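Side-chain contacts in malate dehydrogenase (Porphyromonas gingivalis, PDB 3FI9), which probably catalyses the reversible NAD-dependent oxidation of malate to oxaloacetate: residues G100-A105 / A129-L134; T136-G141 / I322-A327; L142-V147 / G262-V267; Q146-A151 / I245-A250; E271-A276 / K312-V317. One frame throughout, in Å; residues are numbered along the deposited sequence.

Contact 1 (G100-A105 / A129-L134)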
# COMPACT_ATOMS: atom_id res chain seq x y z
N GLY A 100 -6.40 17.78 23.11
CA GLY A 100 -5.61 16.56 23.05
C GLY A 100 -4.71 16.53 21.84
O GLY A 100 -3.50 16.25 21.94
N ASN A 101 -5.25 16.86 20.67
CA ASN A 101 -4.40 16.87 19.47
C ASN A 101 -3.43 18.05 19.42
O ASN A 101 -2.30 17.92 18.91
CB ASN A 101 -5.27 16.86 18.20
CG ASN A 101 -5.89 15.54 17.97
OD1 ASN A 101 -5.19 14.56 17.71
ND2 ASN A 101 -7.22 15.48 18.07
N ALA A 102 -3.86 19.20 19.94
CA ALA A 102 -2.93 20.33 20.01
C ALA A 102 -1.74 19.97 20.90
O ALA A 102 -0.58 20.33 20.58
CB ALA A 102 -3.61 21.59 20.48
N GLU A 103 -2.02 19.30 22.02
CA GLU A 103 -0.95 18.87 22.95
C GLU A 103 -0.01 17.83 22.33
O GLU A 103 1.19 17.87 22.57
CB GLU A 103 -1.50 18.26 24.25
CG GLU A 103 -2.40 19.18 25.10
CD GLU A 103 -1.66 20.33 25.74
OE1 GLU A 103 -0.50 20.59 25.37
OE2 GLU A 103 -2.25 21.00 26.62
N ILE A 104 -0.53 16.88 21.58
CA ILE A 104 0.40 15.91 20.98
C ILE A 104 1.23 16.62 19.92
O ILE A 104 2.40 16.34 19.77
CB ILE A 104 -0.28 14.69 20.33
CG1 ILE A 104 -1.20 14.03 21.33
CG2 ILE A 104 0.78 13.65 19.96
CD1 ILE A 104 -2.31 13.17 20.63
N ALA A 105 0.62 17.58 19.23
CA ALA A 105 1.35 18.36 18.23
C ALA A 105 2.44 19.19 18.92
O ALA A 105 3.54 19.31 18.42
CB ALA A 105 0.41 19.28 17.45
N ALA A 129 -5.77 19.65 11.14
CA ALA A 129 -4.42 19.97 10.61
C ALA A 129 -4.01 21.45 10.59
O ALA A 129 -2.82 21.76 10.72
CB ALA A 129 -4.17 19.29 9.22
N ASP A 130 -4.97 22.37 10.48
CA ASP A 130 -4.64 23.80 10.62
C ASP A 130 -4.04 24.13 11.99
O ASP A 130 -3.24 25.05 12.12
CB ASP A 130 -5.84 24.74 10.38
CG ASP A 130 -7.08 24.31 11.15
OD1 ASP A 130 -7.54 23.17 10.91
OD2 ASP A 130 -7.61 25.11 11.97
N ILE A 131 -4.48 23.42 13.01
CA ILE A 131 -4.00 23.68 14.36
C ILE A 131 -2.77 22.84 14.58
O ILE A 131 -1.73 23.36 14.97
CB ILE A 131 -5.02 23.32 15.44
CG1 ILE A 131 -6.19 24.32 15.47
CG2 ILE A 131 -4.34 23.26 16.84
CD1 ILE A 131 -5.78 25.77 15.66
N THR A 132 -2.87 21.54 14.29
CA THR A 132 -1.75 20.63 14.59
C THR A 132 -0.50 21.00 13.83
O THR A 132 0.63 20.98 14.36
CB THR A 132 -2.13 19.16 14.32
OG1 THR A 132 -2.58 19.00 12.96
CG2 THR A 132 -3.27 18.75 15.26
N GLY A 133 -0.67 21.31 12.55
CA GLY A 133 0.45 21.76 11.79
C GLY A 133 1.03 23.07 12.33
O GLY A 133 2.26 23.23 12.35
N LEU A 134 0.18 24.01 12.74
CA LEU A 134 0.73 25.33 13.21
C LEU A 134 1.45 25.17 14.56
O LEU A 134 2.51 25.75 14.81
CB LEU A 134 -0.40 26.36 13.31
CG LEU A 134 -0.11 27.74 13.92
CD1 LEU A 134 0.90 28.46 13.08
CD2 LEU A 134 -1.43 28.58 13.98

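Contact 2 (T136-G141 / I322-A327)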
# COMPACT_ATOMS: atom_id res chain seq x y z
N THR A 136 2.80 22.38 15.72
CA THR A 136 4.10 21.73 15.48
C THR A 136 5.16 22.68 14.99
O THR A 136 6.29 22.64 15.47
CB THR A 136 3.99 20.50 14.54
OG1 THR A 136 3.22 19.50 15.16
CG2 THR A 136 5.37 19.91 14.25
N LEU A 137 4.84 23.50 13.97
CA LEU A 137 5.77 24.50 13.47
C LEU A 137 6.32 25.39 14.59
O LEU A 137 7.54 25.59 14.72
CB LEU A 137 5.07 25.39 12.41
CG LEU A 137 5.88 26.50 11.76
CD1 LEU A 137 7.25 25.99 11.26
CD2 LEU A 137 5.09 27.29 10.67
N ILE A 138 5.42 25.92 15.40
CA ILE A 138 5.80 26.85 16.47
C ILE A 138 6.75 26.22 17.51
O ILE A 138 7.85 26.74 17.77
CB ILE A 138 4.56 27.43 17.13
CG1 ILE A 138 3.85 28.35 16.14
CG2 ILE A 138 4.97 28.18 18.40
CD1 ILE A 138 2.46 28.77 16.63
N TYR A 139 6.37 25.05 18.02
CA TYR A 139 7.21 24.36 19.00
C TYR A 139 8.49 23.71 18.43
O TYR A 139 9.45 23.46 19.18
CB TYR A 139 6.40 23.33 19.72
CG TYR A 139 5.53 23.90 20.81
CD1 TYR A 139 4.23 24.32 20.54
CD2 TYR A 139 5.99 24.00 22.11
CE1 TYR A 139 3.41 24.83 21.54
CE2 TYR A 139 5.19 24.52 23.12
CZ TYR A 139 3.89 24.94 22.83
OH TYR A 139 3.04 25.46 23.82
N SER A 140 8.52 23.43 17.13
CA SER A 140 9.64 22.70 16.55
C SER A 140 10.86 23.60 16.36
O SER A 140 11.98 23.11 16.20
CB SER A 140 9.25 22.16 15.16
OG SER A 140 9.21 23.23 14.19
N GLY A 141 10.63 24.91 16.29
CA GLY A 141 11.71 25.87 15.99
C GLY A 141 12.11 25.93 14.53
O GLY A 141 13.07 26.64 14.18
N ILE A 322 -1.53 27.10 24.71
CA ILE A 322 -0.68 26.13 24.03
C ILE A 322 0.10 26.83 22.90
O ILE A 322 1.32 26.70 22.74
CB ILE A 322 -1.52 24.99 23.40
CG1 ILE A 322 -2.07 24.06 24.49
CG2 ILE A 322 -0.63 24.21 22.36
CD1 ILE A 322 -3.15 23.06 24.00
N ILE A 323 -0.65 27.60 22.13
CA ILE A 323 -0.07 28.48 21.14
C ILE A 323 0.19 29.82 21.87
O ILE A 323 -0.69 30.33 22.56
CB ILE A 323 -1.07 28.65 19.97
CG1 ILE A 323 -1.33 27.30 19.27
CG2 ILE A 323 -0.61 29.70 18.96
CD1 ILE A 323 -2.30 27.42 18.04
N PRO A 324 1.40 30.39 21.72
CA PRO A 324 1.67 31.66 22.39
C PRO A 324 0.86 32.80 21.77
O PRO A 324 0.38 32.66 20.63
CB PRO A 324 3.16 31.91 22.12
CG PRO A 324 3.69 30.62 21.55
CD PRO A 324 2.52 29.97 20.86
N ALA A 325 0.70 33.89 22.52
CA ALA A 325 0.15 35.13 21.97
C ALA A 325 0.75 35.45 20.62
O ALA A 325 1.98 35.35 20.42
CB ALA A 325 0.39 36.32 22.92
N ILE A 326 -0.07 35.87 19.68
CA ILE A 326 0.49 36.13 18.36
C ILE A 326 1.63 37.14 18.46
O ILE A 326 2.67 37.00 17.82
CB ILE A 326 -0.61 36.58 17.39
CG1 ILE A 326 -1.37 35.35 16.89
CG2 ILE A 326 -0.03 37.36 16.23
CD1 ILE A 326 -2.70 35.71 16.26
N ALA A 327 1.46 38.14 19.34
CA ALA A 327 2.45 39.20 19.50
C ALA A 327 3.83 38.66 19.92
O ALA A 327 4.85 39.34 19.74
CB ALA A 327 1.94 40.20 20.53

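Contact 3 (L142-V147 / G262-V267)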
# COMPACT_ATOMS: atom_id res chain seq x y z
N LEU A 142 11.40 25.19 13.66
CA LEU A 142 11.79 25.14 12.25
C LEU A 142 11.30 26.40 11.53
O LEU A 142 10.48 27.12 12.08
CB LEU A 142 11.28 23.85 11.56
CG LEU A 142 11.72 22.48 12.17
CD1 LEU A 142 11.01 21.33 11.53
CD2 LEU A 142 13.26 22.25 12.09
N LYS A 143 11.84 26.67 10.33
CA LYS A 143 11.31 27.71 9.43
C LYS A 143 9.93 27.34 8.84
O LYS A 143 9.58 26.16 8.75
CB LYS A 143 12.29 27.92 8.28
CG LYS A 143 13.64 28.50 8.78
CD LYS A 143 14.59 28.72 7.62
CE LYS A 143 14.75 27.46 6.82
NZ LYS A 143 15.16 26.31 7.68
N PRO A 144 9.14 28.35 8.44
CA PRO A 144 7.82 28.03 7.83
C PRO A 144 7.93 27.15 6.59
O PRO A 144 7.03 26.34 6.33
CB PRO A 144 7.27 29.41 7.46
CG PRO A 144 7.80 30.30 8.53
CD PRO A 144 9.21 29.77 8.87
N SER A 145 9.02 27.28 5.82
CA SER A 145 9.18 26.46 4.65
C SER A 145 9.39 24.96 4.96
O SER A 145 9.38 24.12 4.05
CB SER A 145 10.39 26.95 3.87
OG SER A 145 11.53 26.69 4.68
N GLN A 146 9.55 24.60 6.22
CA GLN A 146 9.91 23.24 6.56
C GLN A 146 8.75 22.39 7.06
O GLN A 146 8.94 21.23 7.40
CB GLN A 146 11.02 23.26 7.62
CG GLN A 146 12.34 23.98 7.15
CD GLN A 146 13.39 23.93 8.21
OE1 GLN A 146 13.46 24.81 9.05
NE2 GLN A 146 14.19 22.84 8.23
N VAL A 147 7.56 22.97 7.19
CA VAL A 147 6.42 22.21 7.72
C VAL A 147 5.20 22.33 6.82
O VAL A 147 4.83 23.45 6.48
CB VAL A 147 6.02 22.65 9.15
CG1 VAL A 147 4.82 21.81 9.72
CG2 VAL A 147 7.23 22.54 10.09
N GLY A 262 -1.13 22.11 3.05
CA GLY A 262 -1.24 23.12 4.11
C GLY A 262 0.12 23.73 4.41
O GLY A 262 1.14 23.01 4.51
N CYS A 263 0.17 25.06 4.49
CA CYS A 263 1.38 25.70 4.82
C CYS A 263 1.10 27.01 5.55
O CYS A 263 -0.04 27.48 5.60
CB CYS A 263 2.22 25.96 3.56
SG CYS A 263 1.58 27.29 2.57
N TYR A 264 2.15 27.56 6.16
CA TYR A 264 2.04 28.79 6.95
C TYR A 264 1.82 29.95 5.99
O TYR A 264 2.51 30.07 4.97
CB TYR A 264 3.36 29.08 7.71
CG TYR A 264 3.17 30.26 8.66
CD1 TYR A 264 2.18 30.22 9.64
CD2 TYR A 264 3.99 31.36 8.58
CE1 TYR A 264 2.00 31.34 10.52
CE2 TYR A 264 3.84 32.44 9.43
CZ TYR A 264 2.85 32.42 10.40
OH TYR A 264 2.75 33.51 11.21
N VAL A 265 0.86 30.81 6.34
CA VAL A 265 0.49 32.00 5.55
C VAL A 265 0.47 33.17 6.52
O VAL A 265 -0.13 33.10 7.59
CB VAL A 265 -0.95 31.86 4.95
CG1 VAL A 265 -1.34 33.14 4.26
CG2 VAL A 265 -1.01 30.65 3.95
N ASN A 266 1.11 34.28 6.16
CA ASN A 266 0.93 35.45 7.03
C ASN A 266 1.03 36.68 6.15
O ASN A 266 2.09 37.21 6.02
CB ASN A 266 2.00 35.52 8.11
CG ASN A 266 1.82 36.72 9.06
OD1 ASN A 266 0.71 37.11 9.38
ND2 ASN A 266 2.93 37.29 9.51
N VAL A 267 -0.08 37.10 5.56
CA VAL A 267 -0.08 38.25 4.66
C VAL A 267 -1.30 39.11 4.97
O VAL A 267 -2.22 38.68 5.65
CB VAL A 267 -0.13 37.81 3.20
CG1 VAL A 267 1.06 36.88 2.90
CG2 VAL A 267 -1.46 37.09 2.91
O HOH W 1 4.47 25.95 6.66

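Contact 4 (Q146-A151 / I245-A250)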
# COMPACT_ATOMS: atom_id res chain seq x y z
N GLN A 146 9.55 24.60 6.22
CA GLN A 146 9.91 23.24 6.56
C GLN A 146 8.75 22.39 7.06
O GLN A 146 8.94 21.23 7.40
CB GLN A 146 11.02 23.26 7.62
CG GLN A 146 12.34 23.98 7.15
CD GLN A 146 13.39 23.93 8.21
OE1 GLN A 146 13.46 24.81 9.05
NE2 GLN A 146 14.19 22.84 8.23
N VAL A 147 7.56 22.97 7.19
CA VAL A 147 6.42 22.21 7.72
C VAL A 147 5.20 22.33 6.82
O VAL A 147 4.83 23.45 6.48
CB VAL A 147 6.02 22.65 9.15
CG1 VAL A 147 4.82 21.81 9.72
CG2 VAL A 147 7.23 22.54 10.09
N THR A 148 4.59 21.20 6.44
CA THR A 148 3.34 21.20 5.66
C THR A 148 2.33 20.24 6.30
O THR A 148 2.68 19.43 7.16
CB THR A 148 3.55 20.72 4.22
OG1 THR A 148 4.36 19.53 4.21
CG2 THR A 148 4.27 21.80 3.40
N THR A 149 1.06 20.36 5.89
CA THR A 149 0.06 19.40 6.27
C THR A 149 -0.58 18.80 5.02
O THR A 149 -0.62 19.44 3.98
CB THR A 149 -1.07 20.04 7.14
OG1 THR A 149 -1.73 21.08 6.39
CG2 THR A 149 -0.46 20.73 8.41
N LEU A 150 -1.07 17.57 5.13
CA LEU A 150 -1.91 16.96 4.11
C LEU A 150 -3.21 17.78 3.97
O LEU A 150 -3.96 17.93 4.95
CB LEU A 150 -2.30 15.55 4.56
CG LEU A 150 -3.37 14.88 3.70
CD1 LEU A 150 -2.76 14.67 2.29
CD2 LEU A 150 -3.89 13.54 4.34
N ALA A 151 -3.46 18.29 2.77
CA ALA A 151 -4.61 19.10 2.48
C ALA A 151 -5.15 18.84 1.07
O ALA A 151 -6.06 19.55 0.64
CB ALA A 151 -4.28 20.59 2.65
N ILE A 245 2.83 10.60 1.47
CA ILE A 245 4.18 10.14 1.10
C ILE A 245 4.64 10.75 -0.23
O ILE A 245 5.86 10.99 -0.41
CB ILE A 245 4.33 8.61 1.12
CG1 ILE A 245 3.83 8.07 2.49
CG2 ILE A 245 5.84 8.23 0.83
CD1 ILE A 245 4.52 8.65 3.79
N GLU A 246 3.71 11.02 -1.15
CA GLU A 246 4.12 11.78 -2.34
C GLU A 246 4.63 13.12 -1.90
O GLU A 246 5.58 13.64 -2.51
CB GLU A 246 2.96 12.08 -3.30
CG GLU A 246 2.41 10.97 -4.09
CD GLU A 246 1.28 11.45 -5.02
OE1 GLU A 246 1.46 11.36 -6.23
OE2 GLU A 246 0.22 11.91 -4.56
N MET A 247 3.99 13.73 -0.88
CA MET A 247 4.50 15.04 -0.38
C MET A 247 5.95 14.94 0.13
O MET A 247 6.79 15.81 -0.23
CB MET A 247 3.61 15.66 0.72
CG MET A 247 2.12 15.80 0.30
SD MET A 247 1.09 16.37 1.68
CE MET A 247 1.84 17.90 2.12
N ILE A 248 6.24 13.97 1.01
CA ILE A 248 7.61 13.88 1.56
C ILE A 248 8.63 13.51 0.44
O ILE A 248 9.77 13.98 0.41
CB ILE A 248 7.71 12.91 2.77
CG1 ILE A 248 8.88 13.34 3.67
CG2 ILE A 248 7.81 11.40 2.33
CD1 ILE A 248 8.65 14.69 4.38
N ARG A 249 8.21 12.71 -0.52
CA ARG A 249 9.07 12.50 -1.69
C ARG A 249 9.49 13.82 -2.38
O ARG A 249 10.65 14.00 -2.73
CB ARG A 249 8.44 11.57 -2.70
CG ARG A 249 9.28 11.49 -3.99
CD ARG A 249 8.80 10.36 -4.85
NE ARG A 249 7.49 10.63 -5.43
CZ ARG A 249 6.84 9.76 -6.21
NH1 ARG A 249 7.40 8.58 -6.50
NH2 ARG A 249 5.66 10.05 -6.72
N ALA A 250 8.55 14.75 -2.56
CA ALA A 250 8.85 16.06 -3.15
C ALA A 250 9.83 16.84 -2.29
O ALA A 250 10.77 17.45 -2.80
CB ALA A 250 7.54 16.87 -3.34

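Contact 5 (E271-A276 / K312-V317)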
# COMPACT_ATOMS: atom_id res chain seq x y z
N GLU A 271 -3.77 36.64 8.15
CA GLU A 271 -2.59 36.75 9.00
C GLU A 271 -2.41 35.53 9.87
O GLU A 271 -3.39 34.98 10.37
CB GLU A 271 -2.76 38.00 9.89
CG GLU A 271 -2.90 39.29 9.06
CD GLU A 271 -4.33 39.64 8.65
OE1 GLU A 271 -5.29 38.83 8.87
OE2 GLU A 271 -4.49 40.75 8.09
N HIS A 272 -1.15 35.10 10.09
CA HIS A 272 -0.84 34.17 11.21
C HIS A 272 -1.66 32.91 11.23
O HIS A 272 -2.42 32.64 12.18
CB HIS A 272 -1.02 34.88 12.56
CG HIS A 272 -0.15 36.08 12.71
ND1 HIS A 272 -0.65 37.36 12.84
CD2 HIS A 272 1.20 36.20 12.68
CE1 HIS A 272 0.35 38.22 12.90
NE2 HIS A 272 1.49 37.54 12.81
N ILE A 273 -1.54 32.11 10.16
CA ILE A 273 -2.43 30.96 10.04
C ILE A 273 -1.79 29.86 9.24
O ILE A 273 -0.77 30.09 8.56
CB ILE A 273 -3.77 31.41 9.33
CG1 ILE A 273 -4.89 30.43 9.62
CG2 ILE A 273 -3.55 31.64 7.81
CD1 ILE A 273 -5.40 30.54 11.09
N MET A 274 -2.35 28.65 9.31
CA MET A 274 -1.95 27.59 8.33
C MET A 274 -3.19 27.26 7.52
O MET A 274 -4.25 26.99 8.11
CB MET A 274 -1.58 26.29 9.05
CG MET A 274 -0.52 26.40 10.12
SD MET A 274 1.13 26.16 9.36
CE MET A 274 0.87 24.48 8.73
N MET A 275 -3.06 27.27 6.19
CA MET A 275 -4.18 27.04 5.27
C MET A 275 -3.70 26.18 4.11
O MET A 275 -2.54 26.27 3.76
CB MET A 275 -4.64 28.38 4.63
CG MET A 275 -5.62 29.14 5.47
SD MET A 275 -6.40 30.46 4.54
CE MET A 275 -5.00 31.33 3.99
N ALA A 276 -4.62 25.42 3.49
CA ALA A 276 -4.40 24.79 2.19
C ALA A 276 -4.23 25.90 1.16
O ALA A 276 -5.07 26.81 1.08
CB ALA A 276 -5.61 23.87 1.79
N LYS A 312 -10.60 31.78 14.22
CA LYS A 312 -11.28 31.52 15.49
C LYS A 312 -10.77 30.28 16.23
O LYS A 312 -10.63 30.31 17.46
CB LYS A 312 -12.79 31.45 15.32
CG LYS A 312 -13.37 32.84 15.09
CD LYS A 312 -14.83 32.76 14.69
CE LYS A 312 -15.59 31.84 15.61
NZ LYS A 312 -17.04 32.20 15.57
N LEU A 313 -10.47 29.21 15.50
CA LEU A 313 -9.95 28.00 16.13
C LEU A 313 -8.52 28.24 16.67
O LEU A 313 -8.19 27.80 17.77
CB LEU A 313 -9.93 26.81 15.13
CG LEU A 313 -9.90 25.42 15.78
CD1 LEU A 313 -11.18 25.23 16.63
CD2 LEU A 313 -9.78 24.32 14.75
N ARG A 314 -7.69 28.92 15.89
CA ARG A 314 -6.37 29.31 16.35
C ARG A 314 -6.46 30.05 17.68
O ARG A 314 -5.71 29.76 18.60
CB ARG A 314 -5.68 30.20 15.34
CG ARG A 314 -4.33 30.77 15.77
CD ARG A 314 -4.04 32.04 14.95
NE ARG A 314 -5.04 33.10 15.20
CZ ARG A 314 -5.31 34.09 14.36
NH1 ARG A 314 -4.65 34.18 13.23
NH2 ARG A 314 -6.23 35.02 14.66
N ASP A 315 -7.40 30.99 17.79
CA ASP A 315 -7.52 31.80 19.01
C ASP A 315 -8.00 30.98 20.24
O ASP A 315 -7.56 31.24 21.36
CB ASP A 315 -8.42 33.02 18.78
CG ASP A 315 -7.81 34.04 17.81
OD1 ASP A 315 -6.55 34.08 17.60
OD2 ASP A 315 -8.61 34.83 17.27
N GLU A 316 -8.86 29.99 20.03
CA GLU A 316 -9.15 29.02 21.09
C GLU A 316 -7.89 28.37 21.66
O GLU A 316 -7.71 28.27 22.88
CB GLU A 316 -10.04 27.88 20.58
CG GLU A 316 -11.52 28.12 20.63
CD GLU A 316 -12.31 26.85 20.37
OE1 GLU A 316 -13.02 26.82 19.35
OE2 GLU A 316 -12.22 25.89 21.19
N VAL A 317 -7.02 27.89 20.78
CA VAL A 317 -5.82 27.21 21.21
C VAL A 317 -4.78 28.17 21.85
O VAL A 317 -3.97 27.76 22.69
CB VAL A 317 -5.25 26.34 20.06
CG1 VAL A 317 -3.96 25.57 20.49
CG2 VAL A 317 -6.35 25.35 19.60

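Contact 1 (G100-A105 / A129-L134)
A105 and T132 face each other where helices 100-105 and 129-134 run nearly parallel, their axes 8.5 Å apart at the closest and 26° off the same direction. The small side chain of A105 sits over the backbone of the other helix. Its CB lies 3.5 Å from T132 O and 4.0 Å from T132 CB. One turn earlier, the methyl CG2 of T132 meets the chain at N101, 3.9 Å from N101 O and 4.0 Å from N101 CB. With CG2 anti to the carbonyl carbon, this methyl faces N101, and OG1 (chi1 57°) turns to the backbone O of F126 and bonds to it. Beside it, I131 sends its CG2 branch to A102 CB at 4.1 Å, while the rest of the side chain leads toward L313 of helix 297-319. T136 OG1 lies within bonding distance of both T132 O and A105 O and probably links the two helices. N101 and F126 belong to the predicted NAD site. No hydrogen bond joins the two segments directly. The contact is made by methyl groups and backbone, and small residues let the helices come close, while the polar group of T132 is satisfied by F126 O, at that predicted site.

Contact 2 (T136-G141 / I322-A327)
I138 is the first residue of 136-141 to touch 322-327, and it does so with two branches. Its longer branch ends in CD1, 4.0 Å from I323 CG2, and the two isoleucine side chains cross at about a right angle. Its shorter branch, CG2, is anti to the backbone N. It meets the CD edge of the P324 side chain, with CG2 3.9 Å from P324 CD. Y139 comes next. I322 O lies at the edge of the Y139 ring, near its plane, and Y139 OH donates a hydrogen bond to it. The modelled length is very short, so its exact value is doubtful. The same ring also packs on the I322 side chain, with CE1 4.2 Å from I322 CG2. Beyond it, Y139 touches A106 and K110 of helix 94-115. S140 serves its own helix end. Its OG donates to L137 O at 2.9 Å and is also bonded to L142 N. G141 then leaves the helix with positive phi (77°). W329 covers both I138 and I323, and its NE1 bonds to P324 O. This is consistent with the lactate/malate dehydrogenase fold: the chain leaving the last long helix, 297-319, runs back over helix 129-140 of the NAD-binding domain.

Contact 3 (L142-V147 / G262-V267)
P144 and Y264 form the tight part of this contact. Their side chains lie side by side and point the same way. P144 CB is 3.9 Å from Y264 CB, and P144 CG is 4.0 Å from Y264 CD2. The proline meets the ring obliquely. Y264 has CG anti to the backbone N (chi1 -173°), which places the ring alongside the proline. The rest is looser and bridged by a water, with V147 O only distantly facing G262 and C263. Water 1 donates to P144 O at 2.6 Å and to V147 O at 2.5 Å, and it accepts from Y264 N at 2.9 Å. Three backbone groups that do not reach each other are thus joined by one molecule. On the exposed side, the loop braces itself. Q146 OE1 accepts from K143 N at 2.8 Å and from K143 NZ at 2.6 Å, the lysine nitrogen lying above the carbonyl plane. Q146 NE2 bonds to K120 O. The loop leads from helix 129-140 into strand 147-150, next to strand 261-267 in the sheet. From that helix, L134 packs on the Y264 ring and L137 on the Y264 side chain at CB. M274 of strand 273-277 touches Y264 as well.

Contact 4 (Q146-A151 / I245-A250)
M247 carries the contact, reaching from helix 245-250 across to strand 147-150 with its thioether end. The methyl CE is 3.4 Å from T149 O and 3.7 Å from T148 OG1. The side chains of M247 and T148 slide past each other in opposite directions. The sulfur lies further along the strand, with SD 3.9 Å from L150 CA and 4.3 Å from L150 CD1. A bend at the last torsion (chi3 58°) folds CE back toward T148 while SD stays beside L150. No hydrogen bond crosses between the segments. The strand and helix run roughly antiparallel, 156° between their directions, with the axes 9.6 Å apart at the closest. Strand 147-150 is the last of the parallel strands of the Rossmann sheet, and helix 238-251 of the C-terminal domain lies over its face, so the contact joins the two domains. The polar atoms next to the methionine have other partners. T148 OG1 bonds to H121 NE2 of the neighbouring strand, and T149 O accepts from G262 N on the other side. T149 itself points away from the helix and packs on A129. Further out, I123 and F257 also touch M247, and L150 meets P240, V243 and S244 at the earlier turns of the same helix. L150 also lies close to I125 of the predicted NAD site. On the outer side of helix 238-251, E246 packs on C57 of the second subunit.

Contact 5 (E271-A276 / K312-V317)
R314 of helix 312-317 reaches H272 at a G1 beta bulge, in which H272 and I273 both face V265 of the adjacent strand. H272 has positive phi (54°), and the chain turns a corner there. R314 NH1 donates a hydrogen bond to H272 O at 2.9 Å, with a nearly straight N-H...O angle of 161°. The acceptor lies in the guanidinium plane, while the donor stands above the plane of the H272 carbonyl. E271 O also lies at the guanidinium edge and bonds to Y307 OH of the same helix. The salt bridge is within the helix, between R314 and D315. R314 grips D315 side-on, with NE 3.0 Å and NH2 3.1 Å from D315 OD1. Both nitrogens come to that one oxygen from the same face of the carboxylate. The guanidinium is therefore held from two edges, which fixes its rotation. The carboxylate probably balances the charge of this buried arginine. Apolar contact is slight. I273 CD1 comes to 4.3 Å from R314 CB, and I326 from the chain's end packs on R314. The H272 ring stands edge-to-face to W329, and H272 N bonds to N266 OD1. The arginine chain starts with CG anti to the backbone N. The bend at chi3 (63°) then turns NE and the guanidinium, while CD, placed by the earlier torsions, lies 3.3 Å from H272 O.

In the fold
Contacts 1, 3 and 4 are buried, and contact 4 lies nearest the centre of the chain; contacts 2 and 5 are only partly buried. Helix 129-140 serves contacts 1 and 2. Contacts 3, 4 and 5 all reach the central sheet, through strands 147-150, 261-267 and 273-277. The chemistry changes with place. Contact 1 meets through methyl groups and backbone, contact 4 through a thioether, both without a direct hydrogen bond. Contact 3 adds a bridging water near its exposed loop. Contacts 2 and 5 each use a polar side chain on a backbone carbonyl. These last two also touch each other. Contacts 3 and 4 share Q146 and V147.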